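Long-range contacts in peroxiredoxin 5 (Alvinella pompejana, PDB 2XHF), which probably reduces hydrogen peroxide and organic hydroperoxides as a thiol-dependent antioxidant enzyme of the peroxiredoxin family: residues A[24-29]-A[108-113]; A[28-33]-A[87-92]; A[46-51]-A[78-83]. One frame throughout, in Å; residues are numbered along the deposited sequence.

Contact 1. Residues A[24-29]-A[108-113]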
loop_
_atom_site.group_PDB
_atom_site.type_symbol
_atom_site.label_atom_id
_atom_site.label_comp_id
_atom_site.label_asym_id
_atom_site.label_seq_id
_atom_site.Cartn_x
_atom_site.Cartn_y
_atom_site.Cartn_z
ATOM N N LEU A 24 -18.189 -4.428 -4.813
ATOM C CA LEU A 24 -17.058 -4.533 -5.730
ATOM C C LEU A 24 -15.738 -4.594 -4.986
ATOM O O LEU A 24 -15.511 -3.846 -4.024
ATOM C CB LEU A 24 -17.028 -3.312 -6.651
ATOM C CG LEU A 24 -18.109 -3.200 -7.716
ATOM C CD1 LEU A 24 -17.856 -1.937 -8.514
ATOM C CD2 LEU A 24 -18.094 -4.424 -8.623
ATOM N N VAL A 25 -14.877 -5.506 -5.418
ATOM C CA VAL A 25 -13.507 -5.535 -4.964
ATOM C C VAL A 25 -12.599 -5.476 -6.172
ATOM O O VAL A 25 -13.041 -5.585 -7.316
ATOM C CB VAL A 25 -13.201 -6.766 -4.085
ATOM C CG1 VAL A 25 -14.031 -6.714 -2.826
ATOM C CG2 VAL A 25 -13.474 -8.039 -4.854
ATOM N N TYR A 26 -11.319 -5.235 -5.913
ATOM C CA TYR A 26 -10.349 -5.016 -6.972
ATOM C C TYR A 26 -9.279 -6.087 -6.906
ATOM O O TYR A 26 -9.005 -6.638 -5.835
ATOM C CB TYR A 26 -9.724 -3.622 -6.809
ATOM C CG TYR A 26 -10.741 -2.536 -6.864
ATOM C CD1 TYR A 26 -11.553 -2.256 -5.763
ATOM C CD2 TYR A 26 -10.910 -1.779 -8.014
ATOM C CE1 TYR A 26 -12.516 -1.270 -5.831
ATOM C CE2 TYR A 26 -11.863 -0.802 -8.087
ATOM C CZ TYR A 26 -12.660 -0.541 -6.995
ATOM O OH TYR A 26 -13.608 0.452 -7.078
ATOM N N GLU A 27 -8.695 -6.419 -8.044
ATOM C CA GLU A 27 -7.641 -7.420 -8.066
ATOM C C GLU A 27 -6.652 -7.013 -9.150
ATOM O O GLU A 27 -7.062 -6.674 -10.271
ATOM C CB GLU A 27 -8.238 -8.791 -8.367
ATOM C CG GLU A 27 -7.269 -9.946 -8.243
ATOM C CD GLU A 27 -7.940 -11.291 -8.508
ATOM O OE1 GLU A 27 -9.034 -11.320 -9.114
ATOM O OE2 GLU A 27 -7.352 -12.312 -8.122
ATOM N N ASP A 28 -5.372 -6.972 -8.787
ATOM C CA ASP A 28 -4.257 -6.633 -9.694
ATOM C C ASP A 28 -4.147 -5.148 -10.091
ATOM O O ASP A 28 -3.125 -4.501 -9.835
ATOM C CB ASP A 28 -4.257 -7.508 -10.943
ATOM C CG ASP A 28 -4.076 -8.976 -10.623
ATOM O OD1 ASP A 28 -3.070 -9.312 -9.973
ATOM O OD2 ASP A 28 -4.934 -9.797 -11.015
ATOM N N VAL A 29 -5.199 -4.607 -10.688
ATOM C CA VAL A 29 -5.192 -3.226 -11.157
ATOM C C VAL A 29 -6.554 -2.596 -10.907
ATOM O O VAL A 29 -7.549 -3.305 -10.828
ATOM C CB VAL A 29 -4.846 -3.136 -12.662
ATOM C CG1 VAL A 29 -3.424 -3.655 -12.923
ATOM C CG2 VAL A 29 -5.869 -3.908 -13.496
ATOM N N ALA A 108 -8.440 -6.656 -3.083
ATOM C CA ALA A 108 -8.223 -5.325 -2.530
ATOM C C ALA A 108 -9.552 -4.636 -2.288
ATOM O O ALA A 108 -10.261 -4.294 -3.235
ATOM C CB ALA A 108 -7.362 -4.505 -3.469
ATOM N N ASP A 109 -9.921 -4.515 -1.025
ATOM C CA ASP A 109 -11.116 -3.773 -0.599
ATOM C C ASP A 109 -10.733 -2.300 -0.510
ATOM O O ASP A 109 -10.648 -1.696 0.576
ATOM C CB ASP A 109 -11.553 -4.290 0.767
ATOM C CG ASP A 109 -12.857 -3.668 1.237
ATOM O OD1 ASP A 109 -13.665 -3.251 0.374
ATOM O OD2 ASP A 109 -13.079 -3.611 2.472
ATOM N N MET A 110 -10.481 -1.719 -1.671
ATOM C CA MET A 110 -9.695 -0.495 -1.731
ATOM C C MET A 110 -10.337 0.686 -1.016
ATOM O O MET A 110 -9.631 1.522 -0.447
ATOM C CB MET A 110 -9.431 -0.142 -3.196
ATOM C CG MET A 110 -8.664 1.135 -3.368
ATOM S SD MET A 110 -8.127 1.331 -5.057
ATOM C CE MET A 110 -9.622 1.379 -5.928
ATOM N N HIS A 111 -11.661 0.781 -1.086
ATOM C CA HIS A 111 -12.387 1.873 -0.447
ATOM C C HIS A 111 -12.844 1.493 0.956
ATOM O O HIS A 111 -13.497 2.288 1.629
ATOM C CB HIS A 111 -13.628 2.240 -1.275
ATOM C CG HIS A 111 -13.328 2.556 -2.702
ATOM N ND1 HIS A 111 -12.659 3.697 -3.093
ATOM C CD2 HIS A 111 -13.565 1.853 -3.831
ATOM C CE1 HIS A 111 -12.533 3.702 -4.406
ATOM N NE2 HIS A 111 -13.069 2.591 -4.879
ATOM N N GLY A 112 -12.523 0.272 1.383
ATOM C CA GLY A 112 -12.982 -0.253 2.652
ATOM C C GLY A 112 -14.476 -0.547 2.675
ATOM O O GLY A 112 -15.063 -0.746 3.742
ATOM N N GLU A 113 -15.086 -0.642 1.502
ATOM C CA GLU A 113 -16.528 -0.810 1.442
ATOM C C GLU A 113 -16.983 -2.175 1.976
ATOM O O GLU A 113 -17.986 -2.266 2.692
ATOM C CB GLU A 113 -17.041 -0.603 0.014
ATOM C CG GLU A 113 -18.547 -0.598 -0.068
ATOM C CD GLU A 113 -19.064 -0.322 -1.460
ATOM O OE1 GLU A 113 -18.275 -0.379 -2.430
ATOM O OE2 GLU A 113 -20.273 -0.041 -1.577
HETATM O O HOH W 1 -15.719 -1.214 -3.320
HETATM O O HOH W 2 -19.456 -1.841 -4.466
#
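Val25 comes up against Ala108 with its CA 3.9 Å from Ala108 O, while its side chain reaches Ile83 of strand 79-84. Just before it, Leu24 is linked to Glu113 through two waters: one donates to Leu24 O and the other accepts from Leu24 N, and both donate to Glu113 OE1, so a single carboxylate oxygen serves the two backbone groups. Tyr26 carries most of the contact. Its backbone forms an antiparallel hydrogen-bonded pair with Ala108: Tyr26 N gives to Ala108 O at 3.0 Å, and Ala108 N returns a straighter bond to Tyr26 O at 2.8 Å, 171° at the hydrogen. With CG anti to the carbonyl carbon, chi1 -59° sends the ring toward Met110 and His111 of the turn 109-112. Ala108 O lies at the ring edge, near its plane, and the Met110 methyl lies over one face in a CH-pi contact, CE 3.7 Å from the ring centroid. Met110 SD stands farther out above the same face, 5.0 Å from the centroid, completing a Met-aromatic contact. At the phenol end, Tyr26 OH comes to the edge of the His111 ring, 3.1 Å from NE2, the two ring planes turned by 72°. The chemistry thus changes from water-bridged at Leu24 to a ring covered on one face by a methyl at Tyr26, which suggests that the turn helps to set the ring's position, along with Pro88 and Ser33.

Contact 2. Residues A[28-33]-A[87-92]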
loop_
_atom_site.group_PDB
_atom_site.type_symbol
_atom_site.label_atom_id
_atom_site.label_comp_id
_atom_site.label_asym_id
_atom_site.label_seq_id
_atom_site.Cartn_x
_atom_site.Cartn_y
_atom_site.Cartn_z
ATOM N N ASP A 28 -5.372 -6.972 -8.787
ATOM C CA ASP A 28 -4.257 -6.633 -9.694
ATOM C C ASP A 28 -4.147 -5.148 -10.091
ATOM O O ASP A 28 -3.125 -4.501 -9.835
ATOM C CB ASP A 28 -4.257 -7.508 -10.943
ATOM C CG ASP A 28 -4.076 -8.976 -10.623
ATOM O OD1 ASP A 28 -3.070 -9.312 -9.973
ATOM O OD2 ASP A 28 -4.934 -9.797 -11.015
ATOM N N VAL A 29 -5.199 -4.607 -10.688
ATOM C CA VAL A 29 -5.192 -3.226 -11.157
ATOM C C VAL A 29 -6.554 -2.596 -10.907
ATOM O O VAL A 29 -7.549 -3.305 -10.828
ATOM C CB VAL A 29 -4.846 -3.136 -12.662
ATOM C CG1 VAL A 29 -3.424 -3.655 -12.923
ATOM C CG2 VAL A 29 -5.869 -3.908 -13.496
ATOM N N PRO A 30 -6.609 -1.264 -10.779
ATOM C CA PRO A 30 -7.880 -0.616 -10.434
ATOM C C PRO A 30 -8.979 -0.807 -11.475
ATOM O O PRO A 30 -10.166 -0.755 -11.125
ATOM C CB PRO A 30 -7.500 0.862 -10.278
ATOM C CG PRO A 30 -6.038 0.836 -9.939
ATOM C CD PRO A 30 -5.477 -0.322 -10.722
ATOM N N SER A 31 -8.596 -1.036 -12.728
ATOM C CA SER A 31 -9.585 -1.264 -13.784
ATOM C C SER A 31 -10.230 -2.666 -13.703
ATOM O O SER A 31 -11.275 -2.921 -14.321
ATOM C CB SER A 31 -8.954 -1.008 -15.164
ATOM O OG SER A 31 -7.970 -1.971 -15.488
ATOM N N LYS A 32 -9.617 -3.570 -12.935
ATOM C CA LYS A 32 -10.167 -4.917 -12.763
ATOM C C LYS A 32 -10.924 -4.996 -11.458
ATOM O O LYS A 32 -10.343 -5.245 -10.400
ATOM C CB LYS A 32 -9.088 -5.994 -12.811
ATOM C CG LYS A 32 -9.635 -7.409 -12.551
ATOM C CD LYS A 32 -8.553 -8.443 -12.280
ATOM C CE LYS A 32 -7.612 -8.620 -13.440
ATOM N NZ LYS A 32 -6.601 -9.658 -13.100
ATOM N N SER A 33 -12.218 -4.718 -11.532
ATOM C CA SER A 33 -13.075 -4.832 -10.367
ATOM C C SER A 33 -14.303 -5.665 -10.693
ATOM O O SER A 33 -14.727 -5.785 -11.843
ATOM C CB SER A 33 -13.502 -3.476 -9.851
ATOM O OG SER A 33 -14.182 -2.775 -10.856
ATOM N N ASP A 87 -4.870 -0.604 -2.032
ATOM C CA ASP A 87 -5.047 -0.518 -3.473
ATOM C C ASP A 87 -4.532 -1.819 -4.105
ATOM O O ASP A 87 -3.695 -2.514 -3.524
ATOM C CB ASP A 87 -4.379 0.743 -4.056
ATOM C CG ASP A 87 -2.861 0.641 -4.133
ATOM O OD1 ASP A 87 -2.151 1.392 -3.403
ATOM O OD2 ASP A 87 -2.366 -0.183 -4.937
ATOM N N PRO A 88 -5.039 -2.162 -5.301
ATOM C CA PRO A 88 -4.679 -3.457 -5.879
ATOM C C PRO A 88 -3.252 -3.576 -6.376
ATOM O O PRO A 88 -2.751 -4.680 -6.437
ATOM C CB PRO A 88 -5.671 -3.615 -7.033
ATOM C CG PRO A 88 -6.082 -2.222 -7.357
ATOM C CD PRO A 88 -6.103 -1.487 -6.057
ATOM N N PHE A 89 -2.576 -2.472 -6.686
ATOM C CA PHE A 89 -1.161 -2.583 -7.086
ATOM C C PHE A 89 -0.338 -3.088 -5.902
ATOM O O PHE A 89 0.476 -4.021 -6.017
ATOM C CB PHE A 89 -0.607 -1.252 -7.565
ATOM C CG PHE A 89 -1.266 -0.710 -8.805
ATOM C CD1 PHE A 89 -1.228 -1.418 -10.002
ATOM C CD2 PHE A 89 -1.900 0.525 -8.786
ATOM C CE1 PHE A 89 -1.772 -0.869 -11.160
ATOM C CE2 PHE A 89 -2.431 1.079 -9.946
ATOM C CZ PHE A 89 -2.389 0.349 -11.121
ATOM N N VAL A 90 -0.566 -2.478 -4.746
ATOM C CA VAL A 90 0.142 -2.865 -3.551
ATOM C C VAL A 90 -0.251 -4.295 -3.172
ATOM O O VAL A 90 0.582 -5.127 -2.847
ATOM C CB VAL A 90 -0.146 -1.882 -2.404
ATOM C CG1 VAL A 90 0.330 -2.481 -1.103
ATOM C CG2 VAL A 90 0.513 -0.527 -2.680
ATOM N N MET A 91 -1.544 -4.584 -3.204
ATOM C CA MET A 91 -2.012 -5.909 -2.796
ATOM C C MET A 91 -1.419 -7.011 -3.676
ATOM O O MET A 91 -0.957 -8.013 -3.180
ATOM C CB MET A 91 -3.534 -5.956 -2.842
ATOM C CG MET A 91 -4.059 -7.183 -2.225
ATOM S SD MET A 91 -4.009 -7.068 -0.444
ATOM C CE MET A 91 -4.939 -8.582 -0.006
ATOM N N ALA A 92 -1.405 -6.795 -4.986
ATOM C CA ALA A 92 -0.902 -7.804 -5.905
ATOM C C ALA A 92 0.600 -8.020 -5.723
ATOM O O ALA A 92 1.075 -9.149 -5.769
ATOM C CB ALA A 92 -1.222 -7.420 -7.350
#
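Asp28 and Pro88 bring the two backbones together, their CA atoms 5.0 Å apart, where the loop 28-33 passes the first turn of helix 88-98. The loop bends back through a type I turn from Val29 to Lys32. On the helix side Asp87 is the N-cap: its OD2 accepts from Val90 N at 2.9 Å, and more weakly from Phe89 N. Between the segments the meeting is by van der Waals contact. Pro88 CG presses on the Val29-Pro30 peptide, 3.6 Å from Pro30 N, and Ala92 CB lies 3.7 Å from Asp28 OD1. The other oxygen of that carboxylate, OD2, is held by Lys32 NZ in a 2.7 Å salt bridge. Phe89 has CG anti to its carbonyl carbon (chi1 -63°), which swings the ring back toward the loop; CE1 meets Val29 CG1 at 3.7 Å, while the Pro30 and Phe89 side chains cross at about a right angle. An alanine here would be likely to open a gap beside Val29 CG1 and the Pro30 ring and to lose the packing on Pro56 of the second subunit. The arrangement is that of a side-chain-capped helix start in a thioredoxin-like fold, covered by the hairpin loop joining strands 24-26 and 33-35 and placed at the subunit interface.

Contact 3. Residues A[46-51]-A[78-83]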
loop_
_atom_site.group_PDB
_atom_site.type_symbol
_atom_site.label_atom_id
_atom_site.label_comp_id
_atom_site.label_asym_id
_atom_site.label_seq_id
_atom_site.Cartn_x
_atom_site.Cartn_y
_atom_site.Cartn_z
ATOM N N ILE A 46 -12.798 -20.159 1.117
ATOM C CA ILE A 46 -12.319 -19.523 2.327
ATOM C C ILE A 46 -12.062 -18.058 2.025
ATOM O O ILE A 46 -11.494 -17.723 0.989
ATOM C CB ILE A 46 -11.002 -20.162 2.797
ATOM C CG1 ILE A 46 -11.214 -21.618 3.186
ATOM C CG2 ILE A 46 -10.437 -19.375 3.989
ATOM C CD1 ILE A 46 -9.945 -22.459 3.112
ATOM N N LEU A 47 -12.516 -17.187 2.916
ATOM C CA LEU A 47 -12.215 -15.763 2.860
ATOM C C LEU A 47 -11.601 -15.341 4.181
ATOM O O LEU A 47 -12.216 -15.519 5.240
ATOM C CB LEU A 47 -13.491 -14.942 2.618
ATOM C CG LEU A 47 -13.287 -13.415 2.554
ATOM C CD1 LEU A 47 -12.422 -13.002 1.345
ATOM C CD2 LEU A 47 -14.634 -12.688 2.507
ATOM N N PHE A 48 -10.386 -14.803 4.135
ATOM C CA PHE A 48 -9.759 -14.310 5.351
ATOM C C PHE A 48 -9.148 -12.949 5.094
ATOM O O PHE A 48 -8.831 -12.590 3.947
ATOM C CB PHE A 48 -8.708 -15.292 5.918
ATOM C CG PHE A 48 -7.436 -15.383 5.105
ATOM C CD1 PHE A 48 -7.360 -16.216 4.005
ATOM C CD2 PHE A 48 -6.317 -14.644 5.455
ATOM C CE1 PHE A 48 -6.206 -16.300 3.261
ATOM C CE2 PHE A 48 -5.164 -14.744 4.721
ATOM C CZ PHE A 48 -5.108 -15.563 3.625
ATOM N N SER A 49 -9.028 -12.168 6.163
ATOM C CA SER A 49 -8.500 -10.814 6.055
ATOM C C SER A 49 -7.118 -10.637 6.672
ATOM O O SER A 49 -6.718 -11.378 7.574
ATOM C CB SER A 49 -9.471 -9.846 6.705
ATOM O OG SER A 49 -9.582 -10.154 8.091
ATOM N N VAL A 50 -6.421 -9.613 6.195
ATOM C CA VAL A 50 -5.250 -9.091 6.879
ATOM C C VAL A 50 -5.426 -7.590 7.060
ATOM O O VAL A 50 -6.198 -6.966 6.348
ATOM C CB VAL A 50 -3.941 -9.392 6.122
ATOM C CG1 VAL A 50 -3.693 -10.884 6.064
ATOM C CG2 VAL A 50 -3.925 -8.733 4.728
ATOM N N VAL A 51 -4.688 -7.021 8.016
ATOM C CA VAL A 51 -4.758 -5.597 8.289
ATOM C C VAL A 51 -4.203 -4.799 7.109
ATOM O O VAL A 51 -4.691 -3.726 6.772
ATOM C CB VAL A 51 -4.031 -5.271 9.616
ATOM C CG1 VAL A 51 -3.971 -3.756 9.872
ATOM C CG2 VAL A 51 -4.745 -6.001 10.756
ATOM N N HIS A 78 -10.894 -25.219 -2.587
ATOM C CA HIS A 78 -9.633 -24.761 -3.164
ATOM C C HIS A 78 -9.637 -23.259 -3.423
ATOM O O HIS A 78 -8.563 -22.665 -3.629
ATOM C CB HIS A 78 -9.297 -25.487 -4.458
ATOM C CG HIS A 78 -9.788 -24.794 -5.688
ATOM N ND1 HIS A 78 -11.057 -24.973 -6.183
ATOM C CD2 HIS A 78 -9.178 -23.925 -6.526
ATOM C CE1 HIS A 78 -11.214 -24.246 -7.273
ATOM N NE2 HIS A 78 -10.088 -23.595 -7.503
ATOM N N THR A 79 -10.825 -22.653 -3.433
ATOM C CA THR A 79 -10.951 -21.218 -3.636
ATOM C C THR A 79 -10.715 -20.501 -2.319
ATOM O O THR A 79 -11.542 -20.564 -1.416
ATOM C CB THR A 79 -12.335 -20.859 -4.187
ATOM O OG1 THR A 79 -12.558 -21.577 -5.405
ATOM C CG2 THR A 79 -12.420 -19.360 -4.459
ATOM N N ILE A 80 -9.571 -19.833 -2.218
ATOM C CA ILE A 80 -9.129 -19.148 -1.016
ATOM C C ILE A 80 -8.816 -17.723 -1.402
ATOM O O ILE A 80 -8.079 -17.477 -2.366
ATOM C CB ILE A 80 -7.861 -19.804 -0.416
ATOM C CG1 ILE A 80 -8.053 -21.296 -0.251
ATOM C CG2 ILE A 80 -7.459 -19.135 0.914
ATOM C CD1 ILE A 80 -6.765 -22.053 -0.017
ATOM N N ALA A 81 -9.376 -16.784 -0.656
ATOM C CA ALA A 81 -9.156 -15.376 -0.913
ATOM C C ALA A 81 -8.718 -14.661 0.347
ATOM O O ALA A 81 -9.268 -14.891 1.427
ATOM C CB ALA A 81 -10.430 -14.737 -1.441
ATOM N N CYS A 82 -7.722 -13.798 0.175
ATOM C CA CYS A 82 -7.255 -12.901 1.215
ATOM C C CYS A 82 -7.709 -11.503 0.845
ATOM O O CYS A 82 -7.501 -11.082 -0.280
ATOM C CB CYS A 82 -5.737 -12.925 1.259
ATOM S SG CYS A 82 -4.979 -11.749 2.407
ATOM N N ILE A 83 -8.330 -10.796 1.788
ATOM C CA ILE A 83 -8.839 -9.464 1.531
ATOM C C ILE A 83 -8.193 -8.460 2.492
ATOM O O ILE A 83 -8.014 -8.740 3.679
ATOM C CB ILE A 83 -10.385 -9.428 1.612
ATOM C CG1 ILE A 83 -10.943 -8.110 1.120
ATOM C CG2 ILE A 83 -10.913 -9.767 2.994
ATOM C CD1 ILE A 83 -12.420 -8.231 0.638
#
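The ring of Phe48 lies across its strand neighbour Cys82, whose CB stands over one ring face, 3.6 Å from CZ. Cys82 SG approaches the same ring obliquely, 4.4 Å from its centroid, in a cysteine sulfur-aromatic contact. Phe48 reaches there because CG sits between the backbone N and the carbonyl carbon (chi1 72°), tipping the ring toward strand 79-84; its edge then meets Ile80 CG2, which lies near the ring plane 3.9 Å from CE1, and Tyr65 stacks on the ring. Farther back along this side of the sheet, Ile46 and Ile80 run alongside each other and point the same way, CD1 to CG1 at 4.0 Å, with Phe72 of helix 69-74 against both. Toward the other end, Val50 CG2 touches Cys82 SG.

Leu47, Ala81, Ser49 and Ile83 face the other side. Leu47 CD1 bridges two residues of the neighbouring strand, resting 3.8 Å from Ala81 CB and 3.9 Å from Ile83 CG2. Ser49 CB packs on Ile83, but its hydroxyl is taken up by Arg134 O, just ahead of strand 136-141, and Tyr136 N at its start.

A parallel ladder of five backbone bonds joins the strands, from Ile46 N to Thr79 O through to Val50 N to Ile83 O, the strand axes inclined by 21°. Two adjacent parallel strands joined through helices 62-67 and 69-74, with side chains packed on both faces, form a beta-alpha-beta crossover in the core of the thioredoxin-like fold, as in peroxiredoxins.

In the fold
Contact 3 lies about 2 Å from the centre of the chain, in the middle of the five-stranded sheet, and is nested in sequence within the loops closed by contacts 1 and 2. Those two share Asp28 and Val29; their centres are about 7 Å apart, and they lie about 13 and 16 Å, respectively, from that of contact 3. Strand 79-84 leads directly into helix 88-98, and Met91 packs back on the backbone of Cys82, while Val25 and Asp109 of contact 1 pack on Ile83. The small hairpin 24-35 is thereby fastened to the sheet's edge and to the helix start, where contacts 1 and 2 both touch the second subunit.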